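Local coordinates for protein methionine gamma-lyase (Trichomonas vaginalis, PDB 1E5E) that belongs to the PLP-dependent enzymes of the Cys/Met metabolism family and assembles from four copies of one chain, at residues T259-I262 and R263-E267; P8-A11 and C12-N16; H174-E177 and G178-V181; K142-K145 and P146-I150. All coordinates share one frame; numbering follows the deposited sequence.

Contact 1 of 4, residues T259-I262 and R263-E267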
loop_
_atom_site.group_PDB
_atom_site.type_symbol
_atom_site.label_atom_id
_atom_site.label_comp_id
_atom_site.label_asym_id
_atom_site.label_seq_id
_atom_site.Cartn_x
_atom_site.Cartn_y
_atom_site.Cartn_z
ATOM N N THR A 259 16.095 -9.786 -2.192
ATOM C CA THR A 259 16.351 -11.220 -2.393
ATOM C C THR A 259 16.852 -11.507 -3.814
ATOM O O THR A 259 16.858 -12.674 -4.232
ATOM C CB THR A 259 15.078 -12.060 -2.196
ATOM O OG1 THR A 259 14.003 -11.487 -2.984
ATOM C CG2 THR A 259 14.699 -12.136 -0.721
ATOM N N LEU A 260 17.203 -10.482 -4.583
ATOM C CA LEU A 260 17.613 -10.673 -5.973
ATOM C C LEU A 260 18.756 -11.691 -6.104
ATOM O O LEU A 260 18.806 -12.550 -6.981
ATOM C CB LEU A 260 18.048 -9.331 -6.620
ATOM C CG LEU A 260 18.530 -9.420 -8.075
ATOM C CD1 LEU A 260 17.461 -9.978 -9.013
ATOM C CD2 LEU A 260 18.937 -8.043 -8.646
ATOM N N ASN A 261 19.778 -11.542 -5.242
ATOM C CA ASN A 261 20.896 -12.476 -5.360
ATOM C C ASN A 261 20.495 -13.931 -5.128
ATOM O O ASN A 261 20.916 -14.786 -5.912
ATOM C CB ASN A 261 21.998 -12.082 -4.376
ATOM C CG ASN A 261 23.148 -13.086 -4.365
ATOM O OD1 ASN A 261 23.933 -13.120 -5.298
ATOM N ND2 ASN A 261 23.249 -13.844 -3.278
ATOM N N ILE A 262 19.717 -14.213 -4.059
ATOM C CA ILE A 262 19.363 -15.609 -3.797
ATOM C C ILE A 262 18.330 -16.141 -4.769
ATOM O O ILE A 262 18.322 -17.345 -4.987
ATOM C CB ILE A 262 18.897 -15.873 -2.342
ATOM C CG1 ILE A 262 17.702 -14.977 -1.991
ATOM C CG2 ILE A 262 20.064 -15.637 -1.392
ATOM C CD1 ILE A 262 17.072 -15.329 -0.648
ATOM N N ARG A 263 17.499 -15.320 -5.340
ATOM C CA ARG A 263 16.520 -15.712 -6.349
ATOM C C ARG A 263 17.204 -16.019 -7.694
ATOM O O ARG A 263 16.996 -17.084 -8.307
ATOM C CB ARG A 263 15.508 -14.560 -6.590
ATOM C CG ARG A 263 14.462 -14.439 -5.504
ATOM C CD ARG A 263 13.354 -13.440 -5.806
ATOM N NE ARG A 263 13.742 -12.030 -5.801
ATOM C CZ ARG A 263 14.030 -11.325 -6.884
ATOM N NH1 ARG A 263 13.992 -11.896 -8.096
ATOM N NH2 ARG A 263 14.319 -10.032 -6.753
ATOM N N MET A 264 18.110 -15.160 -8.124
ATOM C CA MET A 264 18.813 -15.390 -9.393
ATOM C C MET A 264 19.612 -16.709 -9.339
ATOM O O MET A 264 19.632 -17.438 -10.328
ATOM C CB MET A 264 19.767 -14.277 -9.829
ATOM C CG MET A 264 19.105 -12.952 -10.178
ATOM S SD MET A 264 17.683 -13.117 -11.287
ATOM C CE MET A 264 18.392 -13.729 -12.803
ATOM N N LYS A 265 20.279 -16.970 -8.237
ATOM C CA LYS A 265 21.034 -18.189 -8.064
ATOM C C LYS A 265 20.101 -19.391 -8.101
ATOM O O LYS A 265 20.365 -20.309 -8.853
ATOM C CB LYS A 265 21.818 -18.280 -6.739
ATOM C CG LYS A 265 22.859 -17.173 -6.696
ATOM C CD LYS A 265 23.736 -17.228 -5.442
ATOM C CE LYS A 265 25.071 -16.567 -5.799
ATOM N NZ LYS A 265 25.966 -16.492 -4.596
ATOM N N ALA A 266 19.072 -19.345 -7.261
ATOM C CA ALA A 266 18.117 -20.453 -7.239
ATOM C C ALA A 266 17.445 -20.622 -8.594
ATOM O O ALA A 266 17.304 -21.779 -9.018
ATOM C CB ALA A 266 17.062 -20.187 -6.169
ATOM N N GLU A 267 17.083 -19.521 -9.276
ATOM C CA GLU A 267 16.441 -19.686 -10.579
ATOM C C GLU A 267 17.367 -20.214 -11.663
ATOM O O GLU A 267 16.905 -20.968 -12.549
ATOM C CB GLU A 267 15.781 -18.348 -11.018
ATOM C CG GLU A 267 14.621 -18.016 -10.083
ATOM C CD GLU A 267 14.070 -16.623 -10.058
ATOM O OE1 GLU A 267 14.503 -15.769 -10.856
ATOM O OE2 GLU A 267 13.165 -16.344 -9.200
#
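Arg263 leaves the backbone with CG on the side of its own N (chi1 -77°) and bends again at chi3 (-70°), which folds the chain back over the preceding turn and carries NE to the hydroxyl of Thr259. The threonine meets it with OG1 held between its backbone N and carbonyl carbon (chi1 50°). Arg263 NE donates to Thr259 OG1 over 2.9 Å in the guanidinium plane, while Leu260 CA lies over one face, 3.4 Å from Arg263 NH2. The contact spans the first turns of helix 260-279, where Thr259 occupies the N-cap position but spends its hydroxyl on Arg263 and Gly256 O rather than on a capping bond. Backbone i to i+4 bonds run from Arg263 N to Thr259 O (2.9 Å) through Ala266 N to Ile262 O (3.1 Å). Arginine suits this buried place because NH1 satisfies Tyr210 O, in a loop, and NH2 Gly256 O, at the end of helix 247-257. One turn apart, Leu260 and Met264 lie side by side in the buried face of the helix, CD1 against CG at 3.6 Å, with Leu260 also touching Met191. On the partly exposed side, Ala266 packs on Ile262 of the second subunit.

Contact 2 of 4, residues P8-A11 and C12-N16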
loop_
_atom_site.group_PDB
_atom_site.type_symbol
_atom_site.label_atom_id
_atom_site.label_comp_id
_atom_site.label_asym_id
_atom_site.label_seq_id
_atom_site.Cartn_x
_atom_site.Cartn_y
_atom_site.Cartn_z
ATOM N N PRO A 8 27.846 -8.047 -4.433
ATOM C CA PRO A 8 26.478 -7.916 -4.934
ATOM C C PRO A 8 25.505 -8.556 -3.972
ATOM O O PRO A 8 24.359 -8.097 -3.790
ATOM C CB PRO A 8 26.530 -8.584 -6.319
ATOM C CG PRO A 8 27.957 -8.396 -6.780
ATOM C CD PRO A 8 28.754 -8.580 -5.495
ATOM N N ALA A 9 25.871 -9.654 -3.320
ATOM C CA ALA A 9 25.025 -10.356 -2.365
ATOM C C ALA A 9 24.722 -9.493 -1.137
ATOM O O ALA A 9 23.587 -9.533 -0.693
ATOM C CB ALA A 9 25.643 -11.678 -1.878
ATOM N N THR A 10 25.619 -8.595 -0.767
ATOM C CA THR A 10 25.343 -7.706 0.368
ATOM C C THR A 10 24.699 -6.418 -0.106
ATOM O O THR A 10 23.772 -5.879 0.494
ATOM C CB THR A 10 26.654 -7.428 1.133
ATOM O OG1 THR A 10 27.094 -8.729 1.613
ATOM C CG2 THR A 10 26.491 -6.426 2.256
ATOM N N ALA A 11 25.171 -5.941 -1.251
ATOM C CA ALA A 11 24.735 -4.693 -1.793
ATOM C C ALA A 11 23.269 -4.695 -2.187
ATOM O O ALA A 11 22.645 -3.632 -2.063
ATOM C CB ALA A 11 25.570 -4.319 -3.012
ATOM N N CYS A 12 22.695 -5.798 -2.604
ATOM C CA CYS A 12 21.270 -5.717 -2.957
ATOM C C CYS A 12 20.411 -5.458 -1.722
ATOM O O CYS A 12 19.294 -4.947 -1.887
ATOM C CB CYS A 12 20.785 -6.932 -3.754
ATOM S SG CYS A 12 20.931 -8.435 -2.823
ATOM N N ILE A 13 20.944 -5.666 -0.517
ATOM C CA ILE A 13 20.305 -5.262 0.717
ATOM C C ILE A 13 20.893 -3.952 1.223
ATOM O O ILE A 13 20.079 -3.104 1.617
ATOM C CB ILE A 13 20.499 -6.325 1.805
ATOM C CG1 ILE A 13 19.806 -7.623 1.351
ATOM C CG2 ILE A 13 20.020 -5.980 3.202
ATOM C CD1 ILE A 13 20.512 -8.784 2.029
ATOM N N HIS A 14 22.222 -3.791 1.256
ATOM C CA HIS A 14 22.828 -2.637 1.905
ATOM C C HIS A 14 23.481 -1.539 1.066
ATOM O O HIS A 14 23.966 -0.571 1.665
ATOM C CB HIS A 14 23.925 -3.149 2.887
ATOM C CG HIS A 14 23.440 -4.104 3.940
ATOM N ND1 HIS A 14 22.827 -3.645 5.086
ATOM C CD2 HIS A 14 23.453 -5.457 4.040
ATOM C CE1 HIS A 14 22.500 -4.657 5.851
ATOM N NE2 HIS A 14 22.866 -5.758 5.253
ATOM N N ALA A 15 23.553 -1.601 -0.261
ATOM C CA ALA A 15 24.116 -0.428 -0.956
ATOM C C ALA A 15 23.211 0.792 -0.780
ATOM O O ALA A 15 22.023 0.707 -0.475
ATOM C CB ALA A 15 24.260 -0.783 -2.429
ATOM N N ASN A 16 23.707 2.003 -0.907
ATOM C CA ASN A 16 23.032 3.267 -0.803
ATOM C C ASN A 16 22.191 3.377 0.443
ATOM O O ASN A 16 20.957 3.545 0.426
ATOM C CB ASN A 16 22.169 3.487 -2.066
ATOM C CG ASN A 16 21.564 4.885 -2.101
ATOM O OD1 ASN A 16 22.149 5.868 -1.594
ATOM N ND2 ASN A 16 20.335 4.999 -2.627
#
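Thr10 and His14, one turn apart on helix 8-14, meet at a slant: the methyl CG2 of Thr10 comes to 3.7 Å from CD2 of the imidazole. The threonine's rotation sorts its two branches, with CG2 anti to the backbone N and turned to the histidine, and OG1 beside that N (chi1 -62°). The hydroxyl is then placed to bond Glu383 and the backbone N of Asp380, both of the second subunit, while His14 NE2 bonds Glu379 of the same subunit. Threonine suits this position because its methyl packs within the helix and its hydroxyl bonds across the interface. The imidazole has Ile13 CG2 over one face, 3.5 Å above its plane, and Thr10 O near its edge. Thr10 O accepts two N-H groups: His14 N in the carbonyl plane at 2.7 Å, and Ile13 N from above the plane at 3.0 Å, the latter an i to i+3 bond. Elsewhere round the helix, Ala11 and Ala15 set their CB methyls 3.8 Å apart, small enough to let Phe73 of helix 62-75 lie against both. Cys12 SG approaches Ala9 O at 3.6 Å. Ala15 N still bonds Ala11 O (2.9 Å) although its residue has left helical angles. This is a short N-terminal helix packed between helices 62-75 and 260-279 of its own chain and the second subunit.

Contact 3 of 4, residues H174-E177 and G178-V181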
loop_
_atom_site.group_PDB
_atom_site.type_symbol
_atom_site.label_atom_id
_atom_site.label_comp_id
_atom_site.label_asym_id
_atom_site.label_seq_id
_atom_site.Cartn_x
_atom_site.Cartn_y
_atom_site.Cartn_z
ATOM N N HIS A 174 31.705 2.569 -31.243
ATOM C CA HIS A 174 32.562 3.656 -30.813
ATOM C C HIS A 174 33.772 3.885 -31.744
ATOM O O HIS A 174 34.493 4.866 -31.534
ATOM C CB HIS A 174 33.064 3.478 -29.395
ATOM C CG HIS A 174 32.004 3.452 -28.329
ATOM N ND1 HIS A 174 32.083 2.560 -27.286
ATOM C CD2 HIS A 174 30.877 4.186 -28.133
ATOM C CE1 HIS A 174 31.054 2.761 -26.466
ATOM N NE2 HIS A 174 30.290 3.715 -26.972
ATOM N N SER A 175 33.797 3.217 -32.905
ATOM C CA SER A 175 34.851 3.553 -33.876
ATOM C C SER A 175 34.481 4.880 -34.523
ATOM O O SER A 175 35.350 5.463 -35.148
ATOM C CB SER A 175 35.073 2.456 -34.908
ATOM O OG SER A 175 33.899 2.311 -35.696
ATOM N N GLN A 176 33.242 5.347 -34.371
ATOM C CA GLN A 176 32.878 6.681 -34.868
ATOM C C GLN A 176 32.550 7.521 -33.629
ATOM O O GLN A 176 32.069 6.920 -32.661
ATOM C CB GLN A 176 31.764 6.548 -35.863
ATOM C CG GLN A 176 30.693 7.587 -35.976
ATOM C CD GLN A 176 29.719 7.289 -37.106
ATOM O OE1 GLN A 176 30.075 6.469 -37.967
ATOM N NE2 GLN A 176 28.522 7.870 -37.108
ATOM N N GLU A 177 32.790 8.832 -33.594
ATOM C CA GLU A 177 32.496 9.637 -32.410
ATOM C C GLU A 177 31.006 9.878 -32.170
ATOM O O GLU A 177 30.176 9.941 -33.091
ATOM C CB GLU A 177 33.189 11.013 -32.501
ATOM C CG GLU A 177 34.696 11.018 -32.625
ATOM C CD GLU A 177 35.455 10.753 -31.353
ATOM O OE1 GLU A 177 34.871 10.784 -30.250
ATOM O OE2 GLU A 177 36.698 10.547 -31.405
ATOM N N GLY A 178 30.589 10.027 -30.910
ATOM C CA GLY A 178 29.186 10.467 -30.681
ATOM C C GLY A 178 28.125 9.394 -30.808
ATOM O O GLY A 178 26.984 9.724 -31.140
ATOM N N VAL A 179 28.455 8.119 -30.617
ATOM C CA VAL A 179 27.433 7.047 -30.714
ATOM C C VAL A 179 27.240 6.513 -29.292
ATOM O O VAL A 179 28.192 6.217 -28.548
ATOM C CB VAL A 179 27.867 5.900 -31.632
ATOM C CG1 VAL A 179 26.811 4.791 -31.819
ATOM C CG2 VAL A 179 28.247 6.464 -33.025
ATOM N N LEU A 180 25.980 6.258 -28.975
ATOM C CA LEU A 180 25.694 5.669 -27.646
ATOM C C LEU A 180 25.282 4.211 -27.791
ATOM O O LEU A 180 24.422 3.900 -28.628
ATOM C CB LEU A 180 24.564 6.509 -26.998
ATOM C CG LEU A 180 25.110 7.825 -26.402
ATOM C CD1 LEU A 180 24.012 8.695 -25.836
ATOM C CD2 LEU A 180 26.160 7.515 -25.324
ATOM N N VAL A 181 25.922 3.346 -27.016
ATOM C CA VAL A 181 25.514 1.942 -27.049
ATOM C C VAL A 181 24.599 1.728 -25.849
ATOM O O VAL A 181 25.006 1.961 -24.705
ATOM C CB VAL A 181 26.695 0.974 -27.017
ATOM C CG1 VAL A 181 26.185 -0.471 -27.028
ATOM C CG2 VAL A 181 27.537 1.278 -28.274
HETATM O O HOH W 1 31.234 6.972 -30.037
HETATM O O HOH W 2 32.487 9.791 -28.562
#
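His174 turns its ring edge to Val179 O, just before the strand: CD2 of the histidine lies 3.4 Å from that oxygen, which sits in the ring plane. Val181 CG2 approaches His174 NE2 obliquely, at 3.9 Å. Further round the turn, the side chain of Gln176 crosses that of Val179 at about a right angle, Gln176 CG to Val179 CG2 4.0 Å. The two valines direct their CB atoms toward the loop, and their compact beta-branched chains suit the extended backbone and the buried setting. Two waters fill out the first shell. One donates to Gln176 O at 2.8 Å and accepts from Val179 N, bridging the mouth of the turn where the backbone atoms do not meet directly. The other donates to Glu177 OE1 and accepts from Gly178 N at 3.0 Å; the carboxylate can share it because the glutamate chain folds at chi2 (-77°). The turn follows helix 166-174, an alpha-to-beta connection leading into strand 180-184 of the large mixed sheet of this PLP-dependent fold. Gly178 turns the chain with positive phi (79°), a conformation in which a CB would be jammed against Glu177 O. Outward from this shell, Asp201 positions the histidine: its OD2 accepts from His174 NE2 and also from Val181 N, so one carboxylate oxygen ties the ring to the strand backbone. Gln176 extends beyond CG, and its NE2 bonds Lys145 O.

Contact 4 of 4, residues K142-K145 and P146-I150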
loop_
_atom_site.group_PDB
_atom_site.type_symbol
_atom_site.label_atom_id
_atom_site.label_comp_id
_atom_site.label_asym_id
_atom_site.label_seq_id
_atom_site.Cartn_x
_atom_site.Cartn_y
_atom_site.Cartn_z
ATOM N N LYS A 142 29.054 -1.687 -40.742
ATOM C CA LYS A 142 28.536 -1.459 -42.090
ATOM C C LYS A 142 27.306 -0.562 -42.120
ATOM O O LYS A 142 27.000 0.059 -43.158
ATOM C CB LYS A 142 28.209 -2.788 -42.778
ATOM C CG LYS A 142 29.434 -3.554 -43.244
ATOM C CD LYS A 142 29.124 -5.006 -43.616
ATOM C CE LYS A 142 30.449 -5.752 -43.831
ATOM N NZ LYS A 142 30.237 -7.233 -43.787
ATOM N N HIS A 143 26.520 -0.521 -41.030
ATOM C CA HIS A 143 25.314 0.292 -41.089
ATOM C C HIS A 143 25.470 1.662 -40.485
ATOM O O HIS A 143 24.500 2.418 -40.473
ATOM C CB HIS A 143 24.168 -0.446 -40.402
ATOM C CG HIS A 143 23.777 -1.626 -41.233
ATOM N ND1 HIS A 143 24.455 -2.825 -41.147
ATOM C CD2 HIS A 143 22.779 -1.771 -42.130
ATOM C CE1 HIS A 143 23.868 -3.699 -41.969
ATOM N NE2 HIS A 143 22.883 -3.069 -42.574
ATOM N N MET A 144 26.640 1.968 -40.001
ATOM C CA MET A 144 26.849 3.266 -39.360
ATOM C C MET A 144 26.788 4.388 -40.359
ATOM O O MET A 144 27.280 4.262 -41.484
ATOM C CB MET A 144 28.112 3.153 -38.512
ATOM C CG MET A 144 27.658 2.742 -37.059
ATOM S SD MET A 144 29.143 2.305 -36.139
ATOM C CE MET A 144 29.663 3.937 -35.638
ATOM N N LYS A 145 26.126 5.485 -39.995
ATOM C CA LYS A 145 25.950 6.647 -40.859
ATOM C C LYS A 145 26.401 7.849 -40.072
ATOM O O LYS A 145 26.580 7.816 -38.856
ATOM C CB LYS A 145 24.525 6.822 -41.388
ATOM C CG LYS A 145 23.969 5.591 -42.068
ATOM C CD LYS A 145 22.751 5.759 -42.930
ATOM C CE LYS A 145 21.467 6.046 -42.155
ATOM N NZ LYS A 145 20.303 6.025 -43.101
ATOM N N PRO A 146 26.589 8.979 -40.737
ATOM C CA PRO A 146 27.076 10.162 -40.080
ATOM C C PRO A 146 26.132 10.617 -38.975
ATOM O O PRO A 146 26.575 11.317 -38.078
ATOM C CB PRO A 146 27.282 11.168 -41.195
ATOM C CG PRO A 146 27.358 10.337 -42.437
ATOM C CD PRO A 146 26.413 9.187 -42.197
ATOM N N ASN A 147 24.844 10.386 -39.094
ATOM C CA ASN A 147 23.867 10.775 -38.098
ATOM C C ASN A 147 23.521 9.644 -37.110
ATOM O O ASN A 147 22.525 9.767 -36.382
ATOM C CB ASN A 147 22.629 11.258 -38.865
ATOM C CG ASN A 147 22.054 10.202 -39.788
ATOM O OD1 ASN A 147 22.769 9.341 -40.321
ATOM N ND2 ASN A 147 20.731 10.257 -39.955
ATOM N N THR A 148 24.294 8.550 -37.102
ATOM C CA THR A 148 24.010 7.434 -36.193
ATOM C C THR A 148 24.245 7.894 -34.759
ATOM O O THR A 148 25.364 8.268 -34.419
ATOM C CB THR A 148 24.866 6.185 -36.525
ATOM O OG1 THR A 148 24.360 5.657 -37.756
ATOM C CG2 THR A 148 24.732 5.118 -35.427
ATOM N N LYS A 149 23.231 7.869 -33.920
ATOM C CA LYS A 149 23.400 8.248 -32.504
ATOM C C LYS A 149 23.407 7.103 -31.495
ATOM O O LYS A 149 23.843 7.237 -30.337
ATOM C CB LYS A 149 22.168 9.116 -32.155
ATOM C CG LYS A 149 22.111 10.362 -33.030
ATOM C CD LYS A 149 23.364 11.235 -32.779
ATOM C CE LYS A 149 23.147 12.472 -33.688
ATOM N NZ LYS A 149 24.431 13.197 -33.841
ATOM N N ILE A 150 22.666 6.054 -31.809
ATOM C CA ILE A 150 22.456 4.924 -30.942
ATOM C C ILE A 150 22.621 3.552 -31.611
ATOM O O ILE A 150 22.198 3.312 -32.745
ATOM C CB ILE A 150 21.021 4.944 -30.349
ATOM C CG1 ILE A 150 20.812 6.174 -29.455
ATOM C CG2 ILE A 150 20.729 3.690 -29.530
ATOM C CD1 ILE A 150 19.359 6.433 -29.118
#
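Lys145 and Thr148 close a type I beta turn that leads from helix 139-143 into strand 148-154 of the large mixed sheet. Two hydrogen bonds join this pair. In the first, Thr148 N donates to Lys145 O at 3.0 Å, the i+3 to i bond that closes the turn; the donor stands 62° out of the carbonyl plane, so it comes from above rather than along a lone pair. In the second, Lys145 N donates to Thr148 OG1 at 2.9 Å, with an N-H...O angle of 157°. The threonine makes this possible by setting OG1 beside its own backbone N (chi1 -71°), facing back over the turn. The same hydroxyl also bonds His103 ND1, which suits a polar beta-branched residue at a buried strand start.

The backbone shape is helped by Pro146, whose ring restricts phi to the range the first inner position of a type I turn uses. Asn147 follows it, and its ND2 is held by Gly101 O and Gln128 OE1.

Van der Waals packing is lighter. Met144 crosses Thr148 at about a right angle, Met144 CG against Thr148 CG2 at 4.1 Å, its flexible thioether chain lying close to the strand. Lys145 and Asn147 run side by side, pointing the same way, with Asn147 OD1 3.3 Å from Lys145 CB.

Contact 1 is the buried member, contacts 2 and 3 are partly buried, and contact 4 lies at the surface. Contacts 1 and 2 are helical and face the second subunit; they touch where Asn261 packs on Ala9 and Cys12. Contacts 3 and 4 are turns entering strands 180-184 and 148-154, adjacent in one sheet with a probable hydrogen bond from Leu180 N to Lys149 O; their centres are about 8 Å apart, and no other chain of the assembly touches them. Contacts 1 and 3 lie on opposite sides of the chain's centre. The chemistry follows place: helical backbone bonds and polar groups reaching loops or the second subunit in the first pair, waters in contact 3, a threonine-closed turn in contact 4.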